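Local coordinates for nsp9 (Porcine coronavirus HKU15, PDB 5YM6), which binds nucleic acid, more tightly as a dimer, and probably serves as an RNA-binding subunit of the coronavirus replication machinery, at residues Q13-A16 against N22-T25; S28-R33 against K37-I42; V52-L55 against K60-L63; N64-M69 against L93-V98. One frame throughout, in Å; residues are numbered along the deposited sequence.

Contact 1 (Q13-A16 against N22-T25)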
loop_
_atom_site.group_PDB
_atom_site.type_symbol
_atom_site.label_atom_id
_atom_site.label_comp_id
_atom_site.label_asym_id
_atom_site.label_seq_id
_atom_site.Cartn_x
_atom_site.Cartn_y
_atom_site.Cartn_z
ATOM N N GLN B 13 1.113 -13.060 -15.426
ATOM C CA GLN B 13 -0.187 -13.569 -15.832
ATOM C C GLN B 13 -0.524 -14.861 -15.121
ATOM O O GLN B 13 0.345 -15.675 -14.858
ATOM C CB GLN B 13 -0.234 -13.792 -17.346
ATOM C CG GLN B 13 -0.153 -12.494 -18.158
ATOM C CD GLN B 13 0.079 -12.729 -19.645
ATOM O OE1 GLN B 13 1.174 -13.130 -20.063
ATOM N NE2 GLN B 13 -0.944 -12.455 -20.457
ATOM N N ASN B 14 -1.797 -15.053 -14.824
ATOM C CA ASN B 14 -2.253 -16.325 -14.277
ATOM C C ASN B 14 -3.514 -16.770 -15.015
ATOM O O ASN B 14 -4.079 -16.022 -15.812
ATOM C CB ASN B 14 -2.534 -16.215 -12.759
ATOM C CG ASN B 14 -1.267 -16.277 -11.896
ATOM O OD1 ASN B 14 -0.400 -15.421 -11.977
ATOM N ND2 ASN B 14 -1.192 -17.286 -11.029
ATOM N N THR B 15 -3.955 -17.986 -14.735
ATOM C CA THR B 15 -5.203 -18.483 -15.280
ATOM C C THR B 15 -6.250 -18.455 -14.182
ATOM O O THR B 15 -6.014 -18.955 -13.081
ATOM C CB THR B 15 -5.039 -19.902 -15.828
ATOM O OG1 THR B 15 -4.056 -19.881 -16.874
ATOM C CG2 THR B 15 -6.369 -20.428 -16.379
ATOM N N ALA B 16 -7.391 -17.846 -14.477
ATOM C CA ALA B 16 -8.489 -17.777 -13.536
ATOM C C ALA B 16 -9.666 -18.587 -14.062
ATOM O O ALA B 16 -9.746 -18.905 -15.255
ATOM C CB ALA B 16 -8.896 -16.320 -13.296
ATOM N N ASN B 22 -15.116 -21.970 -16.472
ATOM C CA ASN B 22 -14.393 -21.616 -17.687
ATOM C C ASN B 22 -13.186 -20.750 -17.390
ATOM O O ASN B 22 -13.257 -19.840 -16.569
ATOM C CB ASN B 22 -15.322 -20.915 -18.677
ATOM C CG ASN B 22 -16.391 -21.846 -19.210
ATOM O OD1 ASN B 22 -16.141 -23.036 -19.386
ATOM N ND2 ASN B 22 -17.594 -21.326 -19.427
ATOM N N GLU B 23 -12.093 -21.039 -18.081
ATOM C CA GLU B 23 -10.785 -20.445 -17.791
ATOM C C GLU B 23 -10.422 -19.266 -18.674
ATOM O O GLU B 23 -10.808 -19.216 -19.834
ATOM C CB GLU B 23 -9.697 -21.505 -17.937
ATOM C CG GLU B 23 -9.790 -22.616 -16.920
ATOM C CD GLU B 23 -8.555 -23.481 -16.932
ATOM O OE1 GLU B 23 -7.900 -23.546 -17.994
ATOM O OE2 GLU B 23 -8.236 -24.080 -15.883
ATOM N N SER B 24 -9.657 -18.324 -18.131
ATOM C CA SER B 24 -9.158 -17.220 -18.934
ATOM C C SER B 24 -7.878 -16.678 -18.316
ATOM O O SER B 24 -7.631 -16.868 -17.130
ATOM C CB SER B 24 -10.206 -16.116 -19.062
ATOM O OG SER B 24 -10.542 -15.591 -17.799
ATOM N N THR B 25 -7.059 -16.025 -19.133
ATOM C CA THR B 25 -5.804 -15.479 -18.643
ATOM C C THR B 25 -6.052 -14.113 -18.017
ATOM O O THR B 25 -6.817 -13.301 -18.554
ATOM C CB THR B 25 -4.746 -15.372 -19.774
ATOM O OG1 THR B 25 -3.636 -14.591 -19.314
ATOM C CG2 THR B 25 -5.321 -14.686 -20.958
#

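Contact 2 (S28-R33 against K37-I42)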
loop_
_atom_site.group_PDB
_atom_site.type_symbol
_atom_site.label_atom_id
_atom_site.label_comp_id
_atom_site.label_asym_id
_atom_site.label_seq_id
_atom_site.Cartn_x
_atom_site.Cartn_y
_atom_site.Cartn_z
ATOM N N SER B 28 -1.754 -10.603 -13.176
ATOM C CA SER B 28 -1.573 -10.886 -11.754
ATOM C C SER B 28 -0.626 -9.908 -11.082
ATOM O O SER B 28 0.366 -9.484 -11.671
ATOM C CB SER B 28 -1.067 -12.313 -11.573
ATOM O OG SER B 28 0.094 -12.519 -12.371
ATOM N N PHE B 29 -0.927 -9.579 -9.826
ATOM C CA PHE B 29 -0.135 -8.633 -9.041
ATOM C C PHE B 29 0.498 -9.366 -7.876
ATOM O O PHE B 29 -0.195 -9.912 -7.026
ATOM C CB PHE B 29 -1.000 -7.480 -8.529
ATOM C CG PHE B 29 -1.539 -6.599 -9.623
ATOM C CD1 PHE B 29 -2.599 -7.021 -10.419
ATOM C CD2 PHE B 29 -0.975 -5.367 -9.873
ATOM C CE1 PHE B 29 -3.085 -6.216 -11.428
ATOM C CE2 PHE B 29 -1.465 -4.560 -10.890
ATOM C CZ PHE B 29 -2.508 -4.986 -11.658
ATOM N N TYR B 30 1.823 -9.390 -7.857
ATOM C CA TYR B 30 2.553 -10.034 -6.782
ATOM C C TYR B 30 3.218 -8.981 -5.903
ATOM O O TYR B 30 3.709 -7.984 -6.402
ATOM C CB TYR B 30 3.622 -10.979 -7.335
ATOM C CG TYR B 30 3.085 -12.220 -8.007
ATOM C CD1 TYR B 30 2.800 -12.234 -9.364
ATOM C CD2 TYR B 30 2.892 -13.382 -7.278
ATOM C CE1 TYR B 30 2.317 -13.371 -9.975
ATOM C CE2 TYR B 30 2.414 -14.528 -7.877
ATOM C CZ TYR B 30 2.133 -14.514 -9.228
ATOM O OH TYR B 30 1.656 -15.650 -9.817
ATOM N N VAL B 31 3.225 -9.215 -4.597
ATOM C CA VAL B 31 4.059 -8.414 -3.714
ATOM C C VAL B 31 5.283 -9.248 -3.371
ATOM O O VAL B 31 5.158 -10.404 -2.971
ATOM C CB VAL B 31 3.324 -7.977 -2.438
ATOM C CG1 VAL B 31 4.311 -7.327 -1.460
ATOM C CG2 VAL B 31 2.212 -6.991 -2.791
ATOM N N THR B 32 6.456 -8.653 -3.533
ATOM C CA THR B 32 7.701 -9.310 -3.173
ATOM C C THR B 32 8.296 -8.678 -1.925
ATOM O O THR B 32 8.198 -7.466 -1.725
ATOM C CB THR B 32 8.751 -9.225 -4.295
ATOM O OG1 THR B 32 9.154 -7.861 -4.466
ATOM C CG2 THR B 32 8.187 -9.747 -5.596
ATOM N N ARG B 33 8.927 -9.518 -1.114
ATOM C CA ARG B 33 9.628 -9.080 0.088
ATOM C C ARG B 33 10.604 -10.163 0.523
ATOM O O ARG B 33 10.234 -11.332 0.621
ATOM C CB ARG B 33 8.647 -8.773 1.216
ATOM C CG ARG B 33 9.304 -8.190 2.458
ATOM C CD ARG B 33 8.545 -8.580 3.720
ATOM N NE ARG B 33 9.135 -7.972 4.911
ATOM C CZ ARG B 33 10.109 -8.527 5.628
ATOM N NH1 ARG B 33 10.589 -7.900 6.696
ATOM N NH2 ARG B 33 10.612 -9.703 5.273
ATOM N N LYS B 37 7.713 -14.106 -3.022
ATOM C CA LYS B 37 6.572 -13.413 -3.621
ATOM C C LYS B 37 5.245 -13.997 -3.152
ATOM O O LYS B 37 5.156 -15.175 -2.786
ATOM C CB LYS B 37 6.651 -13.453 -5.157
ATOM C CG LYS B 37 6.399 -14.800 -5.786
ATOM C CD LYS B 37 6.316 -14.671 -7.314
ATOM C CE LYS B 37 5.647 -15.890 -7.936
ATOM N NZ LYS B 37 6.494 -17.124 -7.839
ATOM N N ILE B 38 4.202 -13.166 -3.167
ATOM C CA ILE B 38 2.867 -13.625 -2.801
ATOM C C ILE B 38 1.850 -13.045 -3.794
ATOM O O ILE B 38 1.916 -11.871 -4.136
ATOM C CB ILE B 38 2.499 -13.231 -1.342
ATOM C CG1 ILE B 38 1.036 -13.576 -1.038
ATOM C CG2 ILE B 38 2.774 -11.770 -1.095
ATOM C CD1 ILE B 38 0.690 -13.570 0.466
ATOM N N LEU B 39 0.943 -13.877 -4.289
ATOM C CA LEU B 39 -0.096 -13.381 -5.194
ATOM C C LEU B 39 -1.139 -12.608 -4.394
ATOM O O LEU B 39 -1.765 -13.161 -3.497
ATOM C CB LEU B 39 -0.750 -14.533 -5.955
ATOM C CG LEU B 39 -1.922 -14.118 -6.852
ATOM C CD1 LEU B 39 -1.389 -13.201 -7.916
ATOM C CD2 LEU B 39 -2.620 -15.333 -7.445
ATOM N N VAL B 40 -1.315 -11.335 -4.722
ATOM C CA VAL B 40 -2.215 -10.462 -3.956
ATOM C C VAL B 40 -3.511 -10.115 -4.680
ATOM O O VAL B 40 -4.577 -10.041 -4.059
ATOM C CB VAL B 40 -1.485 -9.161 -3.570
ATOM C CG1 VAL B 40 -2.463 -8.155 -2.942
ATOM C CG2 VAL B 40 -0.345 -9.494 -2.613
ATOM N N ALA B 41 -3.429 -9.903 -5.990
ATOM C CA ALA B 41 -4.605 -9.492 -6.764
ATOM C C ALA B 41 -4.507 -9.867 -8.232
ATOM O O ALA B 41 -3.412 -10.109 -8.753
ATOM C CB ALA B 41 -4.816 -7.975 -6.629
ATOM N N ILE B 42 -5.660 -9.897 -8.910
ATOM C CA ILE B 42 -5.670 -10.025 -10.359
ATOM C C ILE B 42 -6.595 -8.971 -10.936
ATOM O O ILE B 42 -7.495 -8.491 -10.238
ATOM C CB ILE B 42 -6.122 -11.414 -10.809
ATOM C CG1 ILE B 42 -7.556 -11.693 -10.346
ATOM C CG2 ILE B 42 -5.151 -12.473 -10.269
ATOM C CD1 ILE B 42 -8.204 -12.871 -11.035
#

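Contact 3 (V52-L55 against K60-L63)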
loop_
_atom_site.group_PDB
_atom_site.type_symbol
_atom_site.label_atom_id
_atom_site.label_comp_id
_atom_site.label_asym_id
_atom_site.label_seq_id
_atom_site.Cartn_x
_atom_site.Cartn_y
_atom_site.Cartn_z
ATOM N N VAL B 52 -8.489 -18.367 -8.811
ATOM C CA VAL B 52 -7.293 -18.195 -9.620
ATOM C C VAL B 52 -6.313 -19.298 -9.251
ATOM O O VAL B 52 -6.204 -19.695 -8.087
ATOM C CB VAL B 52 -6.669 -16.804 -9.443
ATOM C CG1 VAL B 52 -6.252 -16.566 -7.979
ATOM C CG2 VAL B 52 -5.485 -16.626 -10.377
ATOM N N THR B 53 -5.650 -19.835 -10.260
ATOM C CA THR B 53 -4.679 -20.889 -10.022
ATOM C C THR B 53 -3.300 -20.291 -9.857
ATOM O O THR B 53 -2.842 -19.510 -10.684
ATOM C CB THR B 53 -4.674 -21.913 -11.159
ATOM O OG1 THR B 53 -5.930 -22.595 -11.162
ATOM C CG2 THR B 53 -3.558 -22.922 -10.952
ATOM N N CYS B 54 -2.649 -20.680 -8.772
ATOM C CA CYS B 54 -1.350 -20.152 -8.413
ATOM C C CYS B 54 -0.342 -21.294 -8.385
ATOM O O CYS B 54 -0.708 -22.444 -8.150
ATOM C CB CYS B 54 -1.438 -19.449 -7.057
ATOM S SG CYS B 54 0.101 -18.845 -6.399
ATOM N N LEU B 55 0.915 -20.990 -8.665
ATOM C CA LEU B 55 1.963 -21.986 -8.488
ATOM C C LEU B 55 2.853 -21.580 -7.330
ATOM O O LEU B 55 3.507 -20.536 -7.376
ATOM C CB LEU B 55 2.772 -22.172 -9.770
ATOM C CG LEU B 55 2.220 -23.259 -10.695
ATOM C CD1 LEU B 55 0.800 -22.956 -11.191
ATOM C CD2 LEU B 55 3.163 -23.457 -11.870
ATOM N N LYS B 60 0.800 -26.606 -7.396
ATOM C CA LYS B 60 -0.370 -25.936 -7.965
ATOM C C LYS B 60 -1.504 -25.790 -6.953
ATOM O O LYS B 60 -1.944 -26.767 -6.343
ATOM C CB LYS B 60 -0.864 -26.699 -9.191
ATOM C CG LYS B 60 -1.964 -26.000 -9.966
ATOM C CD LYS B 60 -1.628 -25.933 -11.450
ATOM C CE LYS B 60 -2.631 -26.711 -12.303
ATOM N NZ LYS B 60 -4.056 -26.430 -11.953
ATOM N N THR B 61 -1.984 -24.566 -6.783
ATOM C CA THR B 61 -3.027 -24.304 -5.805
ATOM C C THR B 61 -4.104 -23.363 -6.336
ATOM O O THR B 61 -3.815 -22.414 -7.064
ATOM C CB THR B 61 -2.447 -23.705 -4.518
ATOM O OG1 THR B 61 -3.520 -23.272 -3.672
ATOM C CG2 THR B 61 -1.552 -22.521 -4.840
ATOM N N VAL B 62 -5.341 -23.644 -5.956
ATOM C CA VAL B 62 -6.477 -22.835 -6.346
ATOM C C VAL B 62 -6.846 -21.885 -5.209
ATOM O O VAL B 62 -7.090 -22.314 -4.075
ATOM C CB VAL B 62 -7.678 -23.717 -6.724
ATOM C CG1 VAL B 62 -8.871 -22.864 -7.091
ATOM C CG2 VAL B 62 -7.302 -24.640 -7.881
ATOM N N LEU B 63 -6.857 -20.591 -5.516
ATOM C CA LEU B 63 -7.169 -19.564 -4.527
ATOM C C LEU B 63 -8.495 -18.884 -4.824
ATOM O O LEU B 63 -8.803 -18.607 -5.983
ATOM C CB LEU B 63 -6.073 -18.511 -4.488
ATOM C CG LEU B 63 -4.664 -19.038 -4.229
ATOM C CD1 LEU B 63 -3.692 -17.884 -4.246
ATOM C CD2 LEU B 63 -4.631 -19.762 -2.894
#

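Contact 4 (N64-M69 against L93-V98)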
loop_
_atom_site.group_PDB
_atom_site.type_symbol
_atom_site.label_atom_id
_atom_site.label_comp_id
_atom_site.label_asym_id
_atom_site.label_seq_id
_atom_site.Cartn_x
_atom_site.Cartn_y
_atom_site.Cartn_z
ATOM N N ASN B 64 -9.266 -18.594 -3.783
ATOM C CA ASN B 64 -10.525 -17.880 -3.969
ATOM C C ASN B 64 -10.305 -16.395 -4.137
ATOM O O ASN B 64 -9.387 -15.825 -3.542
ATOM C CB ASN B 64 -11.465 -18.118 -2.788
ATOM C CG ASN B 64 -11.906 -19.555 -2.690
ATOM O OD1 ASN B 64 -12.237 -20.185 -3.698
ATOM N ND2 ASN B 64 -11.867 -20.100 -1.482
ATOM N N LEU B 65 -11.163 -15.774 -4.941
ATOM C CA LEU B 65 -11.141 -14.325 -5.154
ATOM C C LEU B 65 -12.222 -13.614 -4.343
ATOM O O LEU B 65 -13.345 -14.119 -4.228
ATOM C CB LEU B 65 -11.363 -14.009 -6.626
ATOM C CG LEU B 65 -10.384 -14.694 -7.569
ATOM C CD1 LEU B 65 -10.845 -14.541 -9.016
ATOM C CD2 LEU B 65 -9.005 -14.102 -7.347
ATOM N N ASP B 66 -11.893 -12.431 -3.828
ATOM C CA ASP B 66 -12.900 -11.504 -3.302
ATOM C C ASP B 66 -13.715 -10.930 -4.455
ATOM O O ASP B 66 -13.292 -11.010 -5.593
ATOM C CB ASP B 66 -12.228 -10.389 -2.495
ATOM C CG ASP B 66 -11.697 -10.878 -1.166
ATOM O OD1 ASP B 66 -12.159 -11.935 -0.715
ATOM O OD2 ASP B 66 -10.824 -10.207 -0.573
ATOM N N PRO B 67 -14.910 -10.379 -4.168
ATOM C CA PRO B 67 -15.746 -9.837 -5.248
ATOM C C PRO B 67 -15.025 -8.721 -5.989
ATOM O O PRO B 67 -14.230 -8.021 -5.383
ATOM C CB PRO B 67 -16.993 -9.311 -4.514
ATOM C CG PRO B 67 -16.601 -9.224 -3.066
ATOM C CD PRO B 67 -15.574 -10.299 -2.853
ATOM N N PRO B 68 -15.290 -8.573 -7.294
ATOM C CA PRO B 68 -14.566 -7.592 -8.115
ATOM C C PRO B 68 -14.839 -6.148 -7.710
ATOM O O PRO B 68 -15.926 -5.815 -7.232
ATOM C CB PRO B 68 -15.083 -7.871 -9.532
ATOM C CG PRO B 68 -16.383 -8.577 -9.341
ATOM C CD PRO B 68 -16.180 -9.412 -8.106
ATOM N N MET B 69 -13.837 -5.304 -7.879
ATOM C CA MET B 69 -14.046 -3.869 -7.788
ATOM C C MET B 69 -13.745 -3.219 -9.126
ATOM O O MET B 69 -12.777 -3.553 -9.793
ATOM C CB MET B 69 -13.181 -3.269 -6.702
ATOM C CG MET B 69 -13.392 -3.921 -5.368
ATOM S SD MET B 69 -12.467 -3.022 -4.142
ATOM C CE MET B 69 -13.465 -1.534 -4.039
ATOM N N LEU B 93 -2.145 -4.745 4.461
ATOM C CA LEU B 93 -0.889 -4.107 4.039
ATOM C C LEU B 93 -0.603 -4.416 2.572
ATOM O O LEU B 93 -0.122 -3.569 1.816
ATOM C CB LEU B 93 0.290 -4.577 4.881
ATOM C CG LEU B 93 1.616 -3.829 4.715
ATOM C CD1 LEU B 93 1.616 -2.586 5.566
ATOM C CD2 LEU B 93 2.789 -4.710 5.118
ATOM N N ASN B 94 -0.889 -5.646 2.176
ATOM C CA ASN B 94 -0.624 -6.041 0.802
ATOM C C ASN B 94 -1.641 -5.429 -0.142
ATOM O O ASN B 94 -1.310 -5.126 -1.276
ATOM C CB ASN B 94 -0.613 -7.568 0.665
ATOM C CG ASN B 94 0.677 -8.183 1.155
ATOM O OD1 ASN B 94 0.678 -9.262 1.756
ATOM N ND2 ASN B 94 1.787 -7.486 0.936
ATOM N N ARG B 95 -2.875 -5.253 0.325
ATOM C CA ARG B 95 -3.892 -4.568 -0.463
ATOM C C ARG B 95 -3.427 -3.142 -0.734
ATOM O O ARG B 95 -3.530 -2.649 -1.860
ATOM C CB ARG B 95 -5.250 -4.576 0.244
ATOM C CG ARG B 95 -5.886 -5.981 0.335
ATOM C CD ARG B 95 -6.965 -6.078 1.417
ATOM N NE ARG B 95 -8.189 -5.352 1.081
ATOM C CZ ARG B 95 -9.263 -5.905 0.515
ATOM N NH1 ARG B 95 -10.325 -5.157 0.245
ATOM N NH2 ARG B 95 -9.277 -7.203 0.213
ATOM N N GLY B 96 -2.890 -2.489 0.292
ATOM C CA GLY B 96 -2.377 -1.135 0.126
ATOM C C GLY B 96 -1.271 -1.058 -0.911
ATOM O O GLY B 96 -1.235 -0.131 -1.707
ATOM N N MET B 97 -0.359 -2.018 -0.884
ATOM C CA MET B 97 0.716 -2.071 -1.878
ATOM C C MET B 97 0.173 -2.080 -3.316
ATOM O O MET B 97 0.644 -1.340 -4.188
ATOM C CB MET B 97 1.583 -3.315 -1.659
ATOM C CG MET B 97 2.511 -3.266 -0.459
ATOM S SD MET B 97 3.861 -2.108 -0.681
ATOM C CE MET B 97 4.757 -2.826 -2.061
ATOM N N VAL B 98 -0.822 -2.921 -3.555
ATOM C CA VAL B 98 -1.387 -3.065 -4.902
ATOM C C VAL B 98 -2.240 -1.860 -5.292
ATOM O O VAL B 98 -2.149 -1.370 -6.418
ATOM C CB VAL B 98 -2.198 -4.361 -5.008
ATOM C CG1 VAL B 98 -2.975 -4.429 -6.323
ATOM C CG2 VAL B 98 -1.267 -5.538 -4.889
#

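Contact 1 (Q13-A16 against N22-T25)
Ala16 and Ser24 form the hydrogen-bonded pair next to the turn of a beta hairpin made by strands 8-18 and 23-33, two central neighbours of the antiparallel sheet in the nsp9 barrel. Two backbone bonds hold the pair. Ala16 N reaches Ser24 O at 2.8 Å, almost straight at 172°, and Ser24 N returns to Ala16 O at 2.9 Å with a more bent N-H. Weaker CA-H...O contacts flank these bonds: Glu23 CA stands 3.1 Å from Ala16 O, and Thr25 CA approaches Asn14 O. Thr15 and Thr25 face each other as the next, non-hydrogen-bonded pair.

Among the side chains, Ala16 and Ser24 lie on the face that meets Leu49, whereas Thr15 and Thr25 occupy the other. Asn14 turns from strand 23-25, and its amide joins Thr53 O through ND2 and the hydroxyls of Ser28 and Tyr30 through OD1. Thr15 holds CG2 anti to the backbone N, which sends this methyl across the Glu23 chain, 3.8 Å from Glu23 CB and equally far from the carboxylate carbon CD. Earlier in the segment, the Gln13 amide crosses Thr25 at a slant without bonding, Gln13 NE2 lying 3.6 Å from Thr25 OG1.

Contact 2 (S28-R33 against K37-I42)
Strands 28-33 and 37-42 run antiparallel at 144°, and their register slips by one residue where Val40 and Ala41 both face Phe29. Phe29 O takes Val40 N at 2.9 Å and, more weakly, Ala41 N at 3.4 Å, while Phe29 N is bound to Ala41 O. Beyond the slip, Val31 and Ile38 exchange a regular pair of backbone bonds.

On one face of the sheet, Tyr30 gathers contacts from Lys37 and Leu39. Leu39 CD1 sits over one ring face, 4.1 Å from the Tyr30 centroid and displaced toward the rim. Lys37 CG stands between its backbone N and carbonyl carbon (chi1 71°), from where the chain runs beside the ring in the same direction, bringing Lys37 CE to 3.5 Å from Tyr30 CE2, with its CD making an off-centre CH-pi contact. Phe10 meets the Tyr30 ring with its plane nearly parallel, the hydroxyl being held by Asn14.

The register slip at Phe29 is a classic beta bulge in the hairpin of strands 23-33 and 36-44, at the middle of the nsp9 sheet. It turns Val40 toward Val31, and their CG2 methyls meet at 3.6 Å on the side covered by helix 92-105, where Val40 also touches Asn94 and Val98. Phe29 presents its ring edge to Ala41 O, with Phe29 CD1 3.6 Å from that oxygen, and packs on Ile102 of the same helix.

Contact 3 (V52-L55 against K60-L63)
Lys60 folds over Thr53 in a beta hairpin of strands 49-55 and 60-64, the second of which is outermost on one side of the nsp9 antiparallel sheet within the chain. Its CB leaves the strand on the face shared with Thr53, Val62 and Leu55. With CG anti to the backbone N (chi1 -173°), the chain then bends at each later torsion and wraps the Thr53 methyl. Lys60 CG and CD both lie 3.6 Å from Thr53 CG2, and CD also meets Leu55 CD1 at 3.9 Å. CE is a little farther from the methyl, and the chain curls back until NZ comes to 3.7 Å from Thr53 CG2, a contact of the amino group, probably charged, with a methyl that provides no hydrogen bond.

The backbone ladder beneath is regular. Cys54 and Thr61 exchange two nearly straight bonds, the shorter from Cys54 N to Thr61 O at 2.7 Å. Val52 and Leu63 form the second hydrogen-bonded pair, with an angle of 175° for Leu63 N to Val52 O.

On the opposite face, Val52 and Leu63 both reach Ile87, and Val52 meets Leu65 as well. Leu63 extends diagonally across the hairpin, where its CD1 lies 3.9 Å from Cys54 CB. The Thr61 methyl leans over the neighbouring strand, Thr61 CG2 standing 3.4 Å from Cys54 O.

Contact 4 (N64-M69 against L93-V98)
Asp66 and Arg95 join the segment 64-69 to helix 92-105 by a single long salt bridge, Asp66 OD2 to Arg95 NH2 at 3.5 Å. The segment starts at Asn64, the last residue of strand 60-64, which is tied to Gln88 by a backbone bond and weakly through its amide. Leu65 follows with its side chain on Ile42, Tyr85 and Ile87, fastening the chain to the sheet.

Asp66 then points its side chain at the helix. Its backbone is bonded to Phe86, so the carboxylate projects from a held position. Arg95 comes to meet it: the chain bends at chi3 (71°), and the two side chains cross at about a right angle. OD2 lies at the edge of the guanidinium, in its plane, but the carboxylate is turned 54° from that plane. One oxygen therefore meets one nitrogen, without the paired contact of a side-on salt bridge, and no hydrogen bond is formed. The CA atoms of Asp66 and Arg95 remain 11.7 Å apart, a span bridged by their side chains alone.

Pro67 carries the chain on to Pro68, which packs on Tyr83 and Tyr85, and Met69 begins the next strand, touching Glu3 of the second subunit. Arg95 also packs on Leu93 of that subunit, and Met97 on its Gly96, consistent with the helix-helix dimer packing through a GxxxG motif, here beginning at Gly96, known from other coronavirus nsp9 proteins.

In the fold
From the N terminus, contact 1 closes the short turn between strands 8-18 and 23-33, contact 2 the next turn between 23-33 and 36-44, and contact 3 the turn between 49-55 and 60-64. All four contacts follow in series; none nests in or crosses another, contact 4 closing the longest loop by joining 64-69 to the C-terminal helix. Contacts 1 and 2 share strand 23-33, and Asn14 ties contact 1 to both contact 2 and contact 3. Leu39 packs against Val52 and Leu63, bringing contacts 2 and 3 together across the barrel interior. Contact 4 meets contact 2 where the helix and the 64-69 segment both pack on strand 36-44.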